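PDB 3WAJ: transmembrane oligosaccharyl transferase from Archaeoglobus fulgidus, which is a membrane-embedded protein of the STT3/AglB oligosaccharyl transferase family, with a helical transmembrane region of the GT-C type. Local coordinates for residues H162-S172 and T207-W215. Numbering follows the deposited sequence.
Sequences HHIWEAFWQVS and TIGLYVLSW. With ZN (zinc ion), chain B; SO4 (sulfate ion), chain C.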
ATOM      1  N   HIS A 162      -0.932 -10.268   3.279  1.00 28.03           N
ATOM      2  CA  HIS A 162      -1.962 -11.270   3.505  1.00 36.36           C
ATOM      3  C   HIS A 162      -2.822 -11.579   2.267  1.00 40.75           C
ATOM      4  O   HIS A 162      -3.709 -12.435   2.327  1.00 43.90           O
ATOM      5  CB  HIS A 162      -2.850 -10.861   4.689  1.00 29.39           C
ATOM      6  CG  HIS A 162      -3.514  -9.529   4.517  1.00 36.56           C
ATOM      7  ND1 HIS A 162      -3.373  -8.502   5.430  1.00 38.56           N
ATOM      8  CD2 HIS A 162      -4.329  -9.054   3.541  1.00 37.22           C
ATOM      9  CE1 HIS A 162      -4.073  -7.451   5.021  1.00 33.37           C
ATOM     10  NE2 HIS A 162      -4.660  -7.764   3.879  1.00 38.23           N
ATOM     11  N   HIS A 163      -2.574 -10.894   1.152  1.00 38.30           N
ATOM     12  CA  HIS A 163      -3.451 -11.059  -0.021  1.00 38.66           C
ATOM     13  C   HIS A 163      -3.346 -12.465  -0.631  1.00 38.14           C
ATOM     14  O   HIS A 163      -4.335 -13.009  -1.124  1.00 36.12           O
ATOM     15  CB  HIS A 163      -3.223  -9.962  -1.087  1.00 31.81           C
ATOM     16  CG  HIS A 163      -3.267  -8.573  -0.547  1.00 34.82           C
ATOM     17  ND1 HIS A 163      -4.439  -7.982  -0.094  1.00 32.01           N
ATOM     18  CD2 HIS A 163      -2.296  -7.636  -0.364  1.00 32.21           C
ATOM     19  CE1 HIS A 163      -4.175  -6.761   0.346  1.00 36.23           C
ATOM     20  NE2 HIS A 163      -2.882  -6.531   0.175  1.00 35.86           N
ATOM     21  N   ILE A 164      -2.155 -13.060  -0.612  1.00 36.10           N
ATOM     22  CA  ILE A 164      -2.049 -14.436  -1.089  1.00 39.86           C
ATOM     23  C   ILE A 164      -2.881 -15.342  -0.191  1.00 43.98           C
ATOM     24  O   ILE A 164      -3.514 -16.277  -0.670  1.00 47.19           O
ATOM     25  CB  ILE A 164      -0.578 -14.945  -1.219  1.00 47.83           C
ATOM     26  CG1 ILE A 164      -0.556 -16.404  -1.701  1.00 42.13           C
ATOM     27  CG2 ILE A 164       0.181 -14.813   0.091  1.00 47.70           C
ATOM     28  CD1 ILE A 164      -1.079 -16.594  -3.119  1.00 32.61           C
ATOM     29  N   TRP A 165      -2.930 -15.028   1.102  1.00 41.02           N
ATOM     30  CA  TRP A 165      -3.627 -15.890   2.051  1.00 41.32           C
ATOM     31  C   TRP A 165      -5.134 -15.722   2.037  1.00 40.36           C
ATOM     32  O   TRP A 165      -5.869 -16.647   2.397  1.00 49.81           O
ATOM     33  CB  TRP A 165      -3.057 -15.709   3.456  1.00 44.06           C
ATOM     34  CG  TRP A 165      -1.592 -16.053   3.489  1.00 44.77           C
ATOM     35  CD1 TRP A 165      -0.540 -15.184   3.584  1.00 43.89           C
ATOM     36  CD2 TRP A 165      -1.025 -17.364   3.399  1.00 43.46           C
ATOM     37  NE1 TRP A 165       0.646 -15.877   3.574  1.00 41.87           N
ATOM     38  CE2 TRP A 165       0.378 -17.219   3.464  1.00 46.95           C
ATOM     39  CE3 TRP A 165      -1.566 -18.646   3.281  1.00 42.70           C
ATOM     40  CZ2 TRP A 165       1.252 -18.317   3.406  1.00 50.04           C
ATOM     41  CZ3 TRP A 165      -0.703 -19.733   3.224  1.00 47.45           C
ATOM     42  CH2 TRP A 165       0.692 -19.561   3.287  1.00 50.50           C
ATOM     43  N   GLU A 166      -5.596 -14.541   1.643  1.00 35.24           N
ATOM     44  CA  GLU A 166      -7.007 -14.365   1.356  1.00 39.88           C
ATOM     45  C   GLU A 166      -7.377 -15.356   0.263  1.00 41.48           C
ATOM     46  O   GLU A 166      -8.329 -16.111   0.399  1.00 41.44           O
ATOM     47  CB  GLU A 166      -7.289 -12.951   0.857  1.00 38.62           C
ATOM     48  CG  GLU A 166      -7.192 -11.875   1.889  1.00 33.05           C
ATOM     49  CD  GLU A 166      -7.412 -10.515   1.280  1.00 36.01           C
ATOM     50  OE1 GLU A 166      -6.455  -9.707   1.265  1.00 40.77           O
ATOM     51  OE2 GLU A 166      -8.533 -10.259   0.787  1.00 33.33           O
ATOM     52  N   ALA A 167      -6.611 -15.355  -0.825  1.00 38.98           N
ATOM     53  CA  ALA A 167      -6.906 -16.261  -1.932  1.00 43.25           C
ATOM     54  C   ALA A 167      -6.812 -17.725  -1.495  1.00 46.96           C
ATOM     55  O   ALA A 167      -7.718 -18.521  -1.746  1.00 50.98           O
ATOM     56  CB  ALA A 167      -6.005 -15.992  -3.120  1.00 40.09           C
ATOM     57  N   PHE A 168      -5.728 -18.066  -0.813  1.00 40.47           N
ATOM     58  CA  PHE A 168      -5.480 -19.442  -0.407  1.00 41.92           C
ATOM     59  C   PHE A 168      -6.595 -19.963   0.508  1.00 48.37           C
ATOM     60  O   PHE A 168      -7.137 -21.036   0.273  1.00 55.57           O
ATOM     61  CB  PHE A 168      -4.109 -19.549   0.275  1.00 42.99           C
ATOM     62  CG  PHE A 168      -3.689 -20.962   0.609  1.00 42.17           C
ATOM     63  CD1 PHE A 168      -2.740 -21.610  -0.161  1.00 40.59           C
ATOM     64  CD2 PHE A 168      -4.222 -21.625   1.711  1.00 49.00           C
ATOM     65  CE1 PHE A 168      -2.337 -22.895   0.146  1.00 41.67           C
ATOM     66  CE2 PHE A 168      -3.834 -22.914   2.020  1.00 50.40           C
ATOM     67  CZ  PHE A 168      -2.886 -23.552   1.237  1.00 45.75           C
ATOM     68  N   TRP A 169      -6.944 -19.227   1.554  1.00 45.48           N
ATOM     69  CA  TRP A 169      -7.963 -19.738   2.462  1.00 47.11           C
ATOM     70  C   TRP A 169      -9.381 -19.658   1.883  1.00 52.50           C
ATOM     71  O   TRP A 169     -10.242 -20.465   2.241  1.00 62.55           O
ATOM     72  CB  TRP A 169      -7.862 -19.095   3.861  1.00 40.51           C
ATOM     73  CG  TRP A 169      -6.553 -19.427   4.560  1.00 43.73           C
ATOM     74  CD1 TRP A 169      -5.556 -18.552   4.909  1.00 44.81           C
ATOM     75  CD2 TRP A 169      -6.093 -20.732   4.957  1.00 43.95           C
ATOM     76  NE1 TRP A 169      -4.518 -19.230   5.507  1.00 41.62           N
ATOM     77  CE2 TRP A 169      -4.817 -20.566   5.544  1.00 45.03           C
ATOM     78  CE3 TRP A 169      -6.633 -22.019   4.873  1.00 43.89           C
ATOM     79  CZ2 TRP A 169      -4.077 -21.649   6.051  1.00 43.17           C
ATOM     80  CZ3 TRP A 169      -5.904 -23.088   5.373  1.00 42.72           C
ATOM     81  CH2 TRP A 169      -4.636 -22.898   5.952  1.00 45.66           C
ATOM     82  N   GLN A 170      -9.638 -18.707   0.988  1.00 46.14           N
ATOM     83  CA  GLN A 170     -10.978 -18.608   0.405  1.00 47.45           C
ATOM     84  C   GLN A 170     -11.265 -19.824  -0.468  1.00 49.44           C
ATOM     85  O   GLN A 170     -12.289 -20.494  -0.304  1.00 44.64           O
ATOM     86  CB  GLN A 170     -11.161 -17.336  -0.424  1.00 47.11           C
ATOM     87  CG  GLN A 170     -12.603 -17.150  -0.902  1.00 50.15           C
ATOM     88  CD  GLN A 170     -12.716 -16.197  -2.074  1.00 53.11           C
ATOM     89  OE1 GLN A 170     -13.263 -15.096  -1.953  1.00 61.01           O
ATOM     90  NE2 GLN A 170     -12.196 -16.615  -3.219  1.00 45.94           N
ATOM     91  N   VAL A 171     -10.348 -20.094  -1.395  1.00 50.59           N
ATOM     92  CA  VAL A 171     -10.419 -21.270  -2.255  1.00 52.95           C
ATOM     93  C   VAL A 171     -10.439 -22.550  -1.420  1.00 57.19           C
ATOM     94  O   VAL A 171     -11.244 -23.447  -1.670  1.00 66.18           O
ATOM     95  CB  VAL A 171      -9.254 -21.294  -3.254  1.00 48.46           C
ATOM     96  CG1 VAL A 171      -9.350 -22.513  -4.175  1.00 42.78           C
ATOM     97  CG2 VAL A 171      -9.253 -20.016  -4.074  1.00 44.95           C
ATOM     98  N   SER A 172      -9.554 -22.623  -0.431  1.00 49.12           N
ATOM     99  CA  SER A 172      -9.523 -23.741   0.509  1.00 46.58           C
ATOM    100  C   SER A 172     -10.874 -23.938   1.155  1.00 53.75           C
ATOM    101  O   SER A 172     -11.336 -25.068   1.282  1.00 55.82           O
ATOM    102  CB  SER A 172      -8.484 -23.515   1.617  1.00 42.93           C
ATOM    103  OG  SER A 172      -7.172 -23.650   1.116  1.00 44.01           O
ATOM    104  N   THR A 207     -10.693 -23.739   7.754  1.00 49.19           N
ATOM    105  CA  THR A 207     -10.286 -22.929   6.609  1.00 50.83           C
ATOM    106  C   THR A 207     -11.034 -21.592   6.590  1.00 47.08           C
ATOM    107  O   THR A 207     -10.453 -20.559   6.265  1.00 53.76           O
ATOM    108  CB  THR A 207     -10.486 -23.673   5.283  1.00 52.81           C
ATOM    109  OG1 THR A 207     -11.875 -23.982   5.127  1.00 49.40           O
ATOM    110  CG2 THR A 207      -9.675 -24.957   5.264  1.00 52.04           C
ATOM    111  N   ILE A 208     -12.316 -21.599   6.950  1.00 38.85           N
ATOM    112  CA  ILE A 208     -13.027 -20.328   7.072  1.00 41.62           C
ATOM    113  C   ILE A 208     -12.408 -19.479   8.180  1.00 46.20           C
ATOM    114  O   ILE A 208     -12.005 -18.331   7.948  1.00 45.30           O
ATOM    115  CB  ILE A 208     -14.526 -20.506   7.317  1.00 45.14           C
ATOM    116  CG1 ILE A 208     -15.193 -21.034   6.043  1.00 42.79           C
ATOM    117  CG2 ILE A 208     -15.164 -19.169   7.741  1.00 42.59           C
ATOM    118  CD1 ILE A 208     -16.651 -21.344   6.203  1.00 41.94           C
ATOM    119  N   GLY A 209     -12.315 -20.062   9.375  1.00 47.78           N
ATOM    120  CA  GLY A 209     -11.631 -19.438  10.494  1.00 42.99           C
ATOM    121  C   GLY A 209     -10.309 -18.814  10.086  1.00 43.18           C
ATOM    122  O   GLY A 209     -10.046 -17.646  10.416  1.00 42.89           O
ATOM    123  N   LEU A 210      -9.491 -19.570   9.353  1.00 44.04           N
ATOM    124  CA  LEU A 210      -8.166 -19.078   8.966  1.00 44.87           C
ATOM    125  C   LEU A 210      -8.295 -17.931   7.974  1.00 40.39           C
ATOM    126  O   LEU A 210      -7.519 -16.967   8.018  1.00 36.87           O
ATOM    127  CB  LEU A 210      -7.295 -20.203   8.416  1.00 44.61           C
ATOM    128  CG  LEU A 210      -6.900 -21.215   9.488  1.00 45.96           C
ATOM    129  CD1 LEU A 210      -5.985 -22.292   8.942  1.00 47.97           C
ATOM    130  CD2 LEU A 210      -6.244 -20.509  10.658  1.00 43.78           C
ATOM    131  N   TYR A 211      -9.303 -18.016   7.108  1.00 35.45           N
ATOM    132  CA  TYR A 211      -9.609 -16.925   6.177  1.00 34.43           C
ATOM    133  C   TYR A 211      -9.870 -15.594   6.914  1.00 39.02           C
ATOM    134  O   TYR A 211      -9.207 -14.588   6.652  1.00 41.62           O
ATOM    135  CB  TYR A 211     -10.779 -17.322   5.260  1.00 36.37           C
ATOM    136  CG  TYR A 211     -11.141 -16.290   4.220  1.00 38.55           C
ATOM    137  CD1 TYR A 211     -10.160 -15.579   3.548  1.00 39.90           C
ATOM    138  CD2 TYR A 211     -12.462 -16.033   3.903  1.00 39.21           C
ATOM    139  CE1 TYR A 211     -10.488 -14.630   2.599  1.00 41.69           C
ATOM    140  CE2 TYR A 211     -12.799 -15.084   2.948  1.00 39.31           C
ATOM    141  CZ  TYR A 211     -11.806 -14.387   2.302  1.00 39.25           C
ATOM    142  OH  TYR A 211     -12.126 -13.440   1.357  1.00 42.68           O
ATOM    143  N   VAL A 212     -10.813 -15.588   7.853  1.00 42.30           N
ATOM    144  CA  VAL A 212     -11.090 -14.377   8.637  1.00 37.90           C
ATOM    145  C   VAL A 212      -9.870 -13.968   9.464  1.00 36.68           C
ATOM    146  O   VAL A 212      -9.639 -12.790   9.705  1.00 38.48           O
ATOM    147  CB  VAL A 212     -12.325 -14.561   9.570  1.00 36.61           C
ATOM    148  CG1 VAL A 212     -12.731 -13.232  10.210  1.00 32.80           C
ATOM    149  CG2 VAL A 212     -13.510 -15.161   8.813  1.00 27.50           C
ATOM    150  N   LEU A 213      -9.075 -14.941   9.896  1.00 38.68           N
ATOM    151  CA  LEU A 213      -7.895 -14.618  10.709  1.00 40.50           C
ATOM    152  C   LEU A 213      -6.759 -14.054   9.842  1.00 42.47           C
ATOM    153  O   LEU A 213      -5.806 -13.468  10.358  1.00 38.33           O
ATOM    154  CB  LEU A 213      -7.441 -15.818  11.553  1.00 47.02           C
ATOM    155  CG  LEU A 213      -8.386 -16.281  12.669  1.00 49.50           C
ATOM    156  CD1 LEU A 213      -7.738 -17.323  13.596  1.00 45.41           C
ATOM    157  CD2 LEU A 213      -8.881 -15.090  13.475  1.00 45.85           C
ATOM    158  N   SER A 214      -6.867 -14.222   8.524  1.00 41.82           N
ATOM    159  CA  SER A 214      -5.899 -13.622   7.597  1.00 41.30           C
ATOM    160  C   SER A 214      -6.337 -12.227   7.202  1.00 37.66           C
ATOM    161  O   SER A 214      -5.518 -11.358   6.915  1.00 30.41           O
ATOM    162  CB  SER A 214      -5.744 -14.461   6.329  1.00 42.17           C
ATOM    163  OG  SER A 214      -5.286 -15.753   6.624  1.00 50.04           O
ATOM    164  N   TRP A 215      -7.648 -12.033   7.190  1.00 37.78           N
ATOM    165  CA  TRP A 215      -8.249 -10.801   6.713  1.00 39.91           C
ATOM    166  C   TRP A 215      -9.623 -10.621   7.379  1.00 39.17           C
ATOM    167  O   TRP A 215     -10.529 -11.448   7.182  1.00 38.51           O
ATOM    168  CB  TRP A 215      -8.405 -10.903   5.199  1.00 41.94           C
ATOM    169  CG  TRP A 215      -8.786  -9.625   4.525  1.00 40.81           C
ATOM    170  CD1 TRP A 215      -8.159  -8.418   4.643  1.00 35.77           C
ATOM    171  CD2 TRP A 215      -9.861  -9.435   3.594  1.00 29.70           C
ATOM    172  NE1 TRP A 215      -8.784  -7.487   3.853  1.00 32.92           N
ATOM    173  CE2 TRP A 215      -9.835  -8.090   3.188  1.00 30.95           C
ATOM    174  CE3 TRP A 215     -10.847 -10.283   3.060  1.00 34.90           C
ATOM    175  CZ2 TRP A 215     -10.757  -7.551   2.279  1.00 34.33           C
ATOM    176  CZ3 TRP A 215     -11.769  -9.756   2.145  1.00 35.74           C
ATOM    177  CH2 TRP A 215     -11.714  -8.401   1.766  1.00 37.54           C
TER
HETATM  178 ZN    ZN B 901      -1.614  -5.042   1.093  1.00 40.25          ZN
HETATM  179  S   SO4 C 902      -6.032  -4.418   3.379  1.00 53.58           S
HETATM  180  O1  SO4 C 902      -4.750  -4.174   4.052  1.00 50.57           O
HETATM  181  O2  SO4 C 902      -7.079  -3.712   4.123  1.00 57.00           O
HETATM  182  O3  SO4 C 902      -5.946  -3.909   2.009  1.00 60.19           O
HETATM  183  O4  SO4 C 902      -6.372  -5.845   3.326  1.00 54.10           O
HETATM  184  O   HOH W   1      -3.452  -3.362   0.751  1.00 39.00           O
HETATM  185  O   HOH W   2      -2.068  -5.559   3.260  1.00 37.98           O
HETATM  186  O   HOH W   3      -0.408  -3.493   0.171  1.00 71.69           O
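Leu210 covers one face of the Trp169 indole, Phe168 the other, and Phe85, on helix 84-96, packs edge-to-face with this indole. The Leu210 contact is a CH-pi interaction, with Leu210 CD1 3.6 Å from the centroid of the Trp169 six-membered ring. It joins two transmembrane helices of the GT-C region, 163-181 and 199-214; the axes of 163-172 and 207-214 come within 8.3 Å, nearly antiparallel. A second CH-pi contact puts Gln170 CB over a face of the Tyr211 ring, while Tyr211 OH is hydrogen-bonded to Tyr430 OH. Toward the zinc site, the Glu166 carboxylate lies stacked on the Trp215 indole, the planes only 21° apart and OE2 3.1 Å above the ring. CG anti to the backbone N (chi1 -170°) sets the Trp215 indole against this carboxylate. Glu166 OE2 is hydrogen-bonded to Tyr429 OH, and Glu166 OE1 accepts a hydrogen bond from His163 ND1 at 3.0 Å. This second-shell bond probably steadies His163, whose NE2 binds zinc, as do Asp161 and three waters; Asp47 also belongs to the metal site. At the zinc end of the contact, sulfate O4 bridges the segments: His162 NE2 donates to it at 2.6 Å, and Trp215 NE1 adds a weak bond of 3.0 Å.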